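Local coordinates for TagI restriction endonuclease (Thermocrispum agreste, PDB 6GHS), which probably recognises DNA carrying modified cytosines such as 5-methylcytosine through its SRA domain and cleaves it with its HNH nuclease domain, at residues I230-S244 against H288-Q301. Numbering follows the deposited sequence.
Sequences IRPLGRKHGGPDVES and HVIDLDHIRYHRSQ
The loop 230-244 approaches helix 292-299 and its lead-in at two points, R231 CA lying 5.3 Å from H294 CA and S244 CA 4.4 Å from I290 CA. At the second, D291 N gives a weak hydrogen bond to S244 O just where D291 N-caps the helix, its OD1 accepting from D293 N, and H288 NE2 donates to E243 O (2.9 Å). R231 keeps CG anti to its backbone N (chi1 176°) and runs extended across one face of Y297, its guanidinium stacked off-centre on the ring with planes 19° apart. Weak hydrogen bonds from R231 NE and NH2 to H237 O help fix its turn against the ring. The loop, which follows strand 223-229, belongs to the HNH nuclease of the ββα-metal type; helix 292-299, the last in the chain, packs against the loop. Y297 OH and H237 ND1 share a hydrogen bond of 2.6 Å in the plane of the imidazole. Replacing Y297 by a leucine would probably leave H237 ND1 without this partner and R231 without its stacking surface. P240 CD touches H294 CE1, while a water joins H294 ND1 to R231 NH1. Deeper, I230 reaches I290 through CD1 and, through CG2, the helix backbone at H294 O (3.7 Å). W134 of the second subunit meets H237 edge-to-face and packs on Q301.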
# COMPACT_ATOMS: atom_id res chain seq x y z
N ILE A 230 4.56 -10.65 12.25
CA ILE A 230 4.11 -12.04 12.32
C ILE A 230 2.77 -12.05 13.03
O ILE A 230 1.76 -12.49 12.46
CB ILE A 230 5.16 -12.93 13.02
CG1 ILE A 230 6.53 -12.77 12.33
CG2 ILE A 230 4.74 -14.38 13.00
CD1 ILE A 230 7.65 -13.59 12.92
N ARG A 231 2.75 -11.55 14.26
CA ARG A 231 1.50 -11.29 14.97
C ARG A 231 1.08 -9.85 14.73
O ARG A 231 1.78 -8.94 15.18
CB ARG A 231 1.67 -11.51 16.47
CG ARG A 231 0.44 -11.16 17.28
CD ARG A 231 0.70 -11.35 18.76
NE ARG A 231 -0.52 -11.22 19.52
CZ ARG A 231 -0.67 -11.58 20.79
NH1 ARG A 231 0.35 -12.09 21.48
NH2 ARG A 231 -1.86 -11.43 21.38
N PRO A 232 -0.06 -9.62 14.04
CA PRO A 232 -0.37 -8.26 13.58
C PRO A 232 -0.48 -7.23 14.70
O PRO A 232 -0.74 -7.58 15.85
CB PRO A 232 -1.71 -8.41 12.85
CG PRO A 232 -1.87 -9.86 12.60
CD PRO A 232 -1.14 -10.56 13.71
N LEU A 233 -0.30 -5.97 14.34
CA LEU A 233 -0.37 -4.88 15.29
C LEU A 233 -1.83 -4.48 15.50
O LEU A 233 -2.70 -4.86 14.72
CB LEU A 233 0.42 -3.68 14.77
CG LEU A 233 1.89 -3.91 14.38
CD1 LEU A 233 2.49 -2.63 13.83
CD2 LEU A 233 2.70 -4.40 15.58
N GLY A 234 -2.10 -3.73 16.58
CA GLY A 234 -3.39 -3.06 16.76
C GLY A 234 -4.30 -3.64 17.81
O GLY A 234 -3.93 -4.57 18.54
N ARG A 235 -5.51 -3.09 17.87
CA ARG A 235 -6.46 -3.33 18.97
C ARG A 235 -6.81 -4.78 19.22
O ARG A 235 -6.78 -5.22 20.36
CB ARG A 235 -7.77 -2.55 18.76
CG ARG A 235 -7.77 -1.17 19.40
CD ARG A 235 -8.97 -0.37 18.92
NE ARG A 235 -8.85 1.05 19.26
CZ ARG A 235 -9.11 2.08 18.44
NH1 ARG A 235 -9.50 1.90 17.17
NH2 ARG A 235 -8.96 3.33 18.90
N LYS A 236 -7.15 -5.51 18.17
CA LYS A 236 -7.57 -6.92 18.31
C LYS A 236 -6.41 -7.85 18.73
O LYS A 236 -6.49 -8.56 19.75
CB LYS A 236 -8.24 -7.42 17.01
CG LYS A 236 -8.55 -8.91 16.93
CD LYS A 236 -9.60 -9.40 17.93
CE LYS A 236 -9.53 -10.91 18.13
NZ LYS A 236 -10.86 -11.58 18.08
N HIS A 237 -5.33 -7.82 17.94
CA HIS A 237 -4.24 -8.78 18.08
C HIS A 237 -3.12 -8.33 19.03
O HIS A 237 -2.54 -9.16 19.73
CB HIS A 237 -3.68 -9.12 16.70
CG HIS A 237 -4.69 -9.69 15.74
ND1 HIS A 237 -5.21 -10.96 15.87
CD2 HIS A 237 -5.27 -9.16 14.63
CE1 HIS A 237 -6.06 -11.19 14.89
NE2 HIS A 237 -6.12 -10.11 14.12
N GLY A 238 -2.83 -7.03 19.04
CA GLY A 238 -1.87 -6.44 20.00
C GLY A 238 -0.47 -7.01 19.90
O GLY A 238 0.13 -7.41 20.89
N GLY A 239 0.03 -7.08 18.67
CA GLY A 239 1.39 -7.53 18.42
C GLY A 239 2.36 -6.41 18.73
O GLY A 239 2.05 -5.24 18.52
N PRO A 240 3.54 -6.76 19.24
CA PRO A 240 4.54 -5.74 19.46
C PRO A 240 5.22 -5.37 18.15
O PRO A 240 5.36 -6.23 17.26
CB PRO A 240 5.53 -6.43 20.39
CG PRO A 240 5.49 -7.86 19.95
CD PRO A 240 4.04 -8.10 19.61
N ASP A 241 5.63 -4.11 18.04
CA ASP A 241 6.41 -3.65 16.89
C ASP A 241 7.89 -3.84 17.22
O ASP A 241 8.58 -2.89 17.59
CB ASP A 241 6.07 -2.18 16.57
CG ASP A 241 6.78 -1.68 15.32
OD1 ASP A 241 7.16 -2.48 14.42
OD2 ASP A 241 6.94 -0.44 15.23
N VAL A 242 8.35 -5.08 17.09
CA VAL A 242 9.75 -5.42 17.37
C VAL A 242 10.33 -6.46 16.42
O VAL A 242 9.61 -7.26 15.81
CB VAL A 242 9.96 -5.90 18.83
CG1 VAL A 242 9.73 -4.76 19.80
CG2 VAL A 242 9.06 -7.09 19.15
N GLU A 243 11.66 -6.48 16.38
CA GLU A 243 12.44 -7.31 15.46
C GLU A 243 12.03 -8.77 15.54
O GLU A 243 12.04 -9.47 14.52
CB GLU A 243 13.95 -7.18 15.76
CG GLU A 243 14.57 -5.81 15.48
CD GLU A 243 14.35 -4.75 16.59
OE1 GLU A 243 13.68 -5.03 17.62
OE2 GLU A 243 14.85 -3.62 16.41
N SER A 244 11.68 -9.22 16.74
CA SER A 244 11.28 -10.62 16.98
C SER A 244 9.88 -10.99 16.44
O SER A 244 9.56 -12.18 16.30
CB SER A 244 11.37 -10.93 18.48
OG SER A 244 10.73 -9.93 19.25
N HIS A 288 18.94 -12.15 14.59
CA HIS A 288 17.47 -12.05 14.45
C HIS A 288 16.77 -13.23 15.14
O HIS A 288 16.71 -14.34 14.60
CB HIS A 288 17.12 -12.01 12.95
CG HIS A 288 15.69 -11.68 12.66
ND1 HIS A 288 14.96 -12.33 11.68
CD2 HIS A 288 14.85 -10.77 13.20
CE1 HIS A 288 13.74 -11.84 11.65
NE2 HIS A 288 13.65 -10.89 12.56
N VAL A 289 16.24 -12.97 16.34
CA VAL A 289 15.58 -14.00 17.14
C VAL A 289 14.07 -13.89 16.98
O VAL A 289 13.44 -12.97 17.52
CB VAL A 289 15.96 -13.88 18.63
CG1 VAL A 289 15.20 -14.92 19.47
CG2 VAL A 289 17.46 -14.04 18.80
N ILE A 290 13.49 -14.84 16.25
CA ILE A 290 12.04 -14.91 16.11
C ILE A 290 11.44 -15.56 17.36
O ILE A 290 11.76 -16.70 17.70
CB ILE A 290 11.64 -15.72 14.87
CG1 ILE A 290 12.19 -15.05 13.61
CG2 ILE A 290 10.12 -15.83 14.77
CD1 ILE A 290 12.34 -16.02 12.46
N ASP A 291 10.56 -14.82 18.03
CA ASP A 291 9.85 -15.28 19.22
C ASP A 291 8.76 -16.24 18.78
O ASP A 291 7.82 -15.82 18.12
CB ASP A 291 9.26 -14.07 19.95
CG ASP A 291 8.51 -14.42 21.22
OD1 ASP A 291 8.34 -15.63 21.54
OD2 ASP A 291 8.08 -13.47 21.90
N LEU A 292 8.86 -17.51 19.18
CA LEU A 292 7.94 -18.54 18.68
C LEU A 292 6.48 -18.38 19.11
O LEU A 292 5.61 -18.96 18.47
CB LEU A 292 8.39 -19.95 19.07
CG LEU A 292 9.46 -20.59 18.19
CD1 LEU A 292 10.86 -20.15 18.60
CD2 LEU A 292 9.33 -22.11 18.25
N ASP A 293 6.21 -17.64 20.18
CA ASP A 293 4.82 -17.35 20.57
C ASP A 293 4.06 -16.63 19.45
O ASP A 293 2.90 -16.96 19.17
CB ASP A 293 4.75 -16.52 21.86
CG ASP A 293 5.14 -17.31 23.09
OD1 ASP A 293 4.67 -18.46 23.24
OD2 ASP A 293 5.92 -16.77 23.91
N HIS A 294 4.73 -15.66 18.82
CA HIS A 294 4.15 -14.91 17.70
C HIS A 294 3.90 -15.83 16.52
O HIS A 294 2.86 -15.74 15.89
CB HIS A 294 5.03 -13.75 17.28
CG HIS A 294 5.38 -12.81 18.39
ND1 HIS A 294 4.46 -12.35 19.30
CD2 HIS A 294 6.56 -12.22 18.72
CE1 HIS A 294 5.05 -11.53 20.15
NE2 HIS A 294 6.33 -11.44 19.82
N ILE A 295 4.84 -16.72 16.22
CA ILE A 295 4.64 -17.72 15.17
C ILE A 295 3.38 -18.55 15.44
O ILE A 295 2.53 -18.67 14.58
CB ILE A 295 5.87 -18.64 14.97
CG1 ILE A 295 7.00 -17.81 14.34
CG2 ILE A 295 5.51 -19.87 14.13
CD1 ILE A 295 8.14 -18.60 13.76
N ARG A 296 3.28 -19.09 16.65
CA ARG A 296 2.10 -19.85 17.06
C ARG A 296 0.81 -19.06 16.88
O ARG A 296 -0.18 -19.63 16.44
CB ARG A 296 2.20 -20.30 18.52
CG ARG A 296 2.88 -21.65 18.70
CD ARG A 296 3.28 -21.86 20.15
NE ARG A 296 4.40 -22.80 20.21
CZ ARG A 296 5.48 -22.68 20.99
NH1 ARG A 296 5.63 -21.65 21.83
NH2 ARG A 296 6.42 -23.61 20.92
N TYR A 297 0.84 -17.78 17.23
CA TYR A 297 -0.35 -16.89 17.10
C TYR A 297 -0.80 -16.76 15.65
O TYR A 297 -1.98 -16.89 15.35
CB TYR A 297 -0.08 -15.49 17.69
CG TYR A 297 -1.32 -14.64 17.81
CD1 TYR A 297 -1.86 -14.00 16.69
CD2 TYR A 297 -1.97 -14.49 19.04
CE1 TYR A 297 -3.01 -13.22 16.79
CE2 TYR A 297 -3.13 -13.72 19.15
CZ TYR A 297 -3.65 -13.08 18.02
OH TYR A 297 -4.79 -12.31 18.10
N HIS A 298 0.15 -16.49 14.77
CA HIS A 298 -0.12 -16.37 13.35
C HIS A 298 -0.69 -17.65 12.77
O HIS A 298 -1.63 -17.60 12.00
CB HIS A 298 1.17 -16.01 12.59
CG HIS A 298 1.02 -15.98 11.10
ND1 HIS A 298 1.31 -17.06 10.31
CD2 HIS A 298 0.62 -14.99 10.27
CE1 HIS A 298 1.10 -16.75 9.05
NE2 HIS A 298 0.68 -15.50 8.99
N ARG A 299 -0.08 -18.78 13.12
CA ARG A 299 -0.58 -20.10 12.72
C ARG A 299 -2.04 -20.29 13.15
O ARG A 299 -2.85 -20.88 12.43
CB ARG A 299 0.31 -21.19 13.35
CG ARG A 299 0.31 -22.50 12.59
CD ARG A 299 0.92 -23.61 13.43
NE ARG A 299 2.32 -23.35 13.74
CZ ARG A 299 2.92 -23.54 14.93
NH1 ARG A 299 2.25 -23.99 15.99
NH2 ARG A 299 4.20 -23.25 15.06
N SER A 300 -2.37 -19.75 14.32
CA SER A 300 -3.69 -19.88 14.91
C SER A 300 -4.76 -18.95 14.32
O SER A 300 -5.88 -18.96 14.81
CB SER A 300 -3.60 -19.70 16.44
OG SER A 300 -3.01 -20.85 17.04
N GLN A 301 -4.43 -18.17 13.29
CA GLN A 301 -5.42 -17.40 12.51
C GLN A 301 -6.00 -18.18 11.33
O GLN A 301 -6.90 -17.68 10.66
CB GLN A 301 -4.81 -16.12 11.93
CG GLN A 301 -4.24 -15.12 12.92
CD GLN A 301 -3.64 -13.93 12.19
OE1 GLN A 301 -2.70 -14.08 11.41
NE2 GLN A 301 -4.21 -12.74 12.41
O HOH W 1 2.58 -13.91 20.57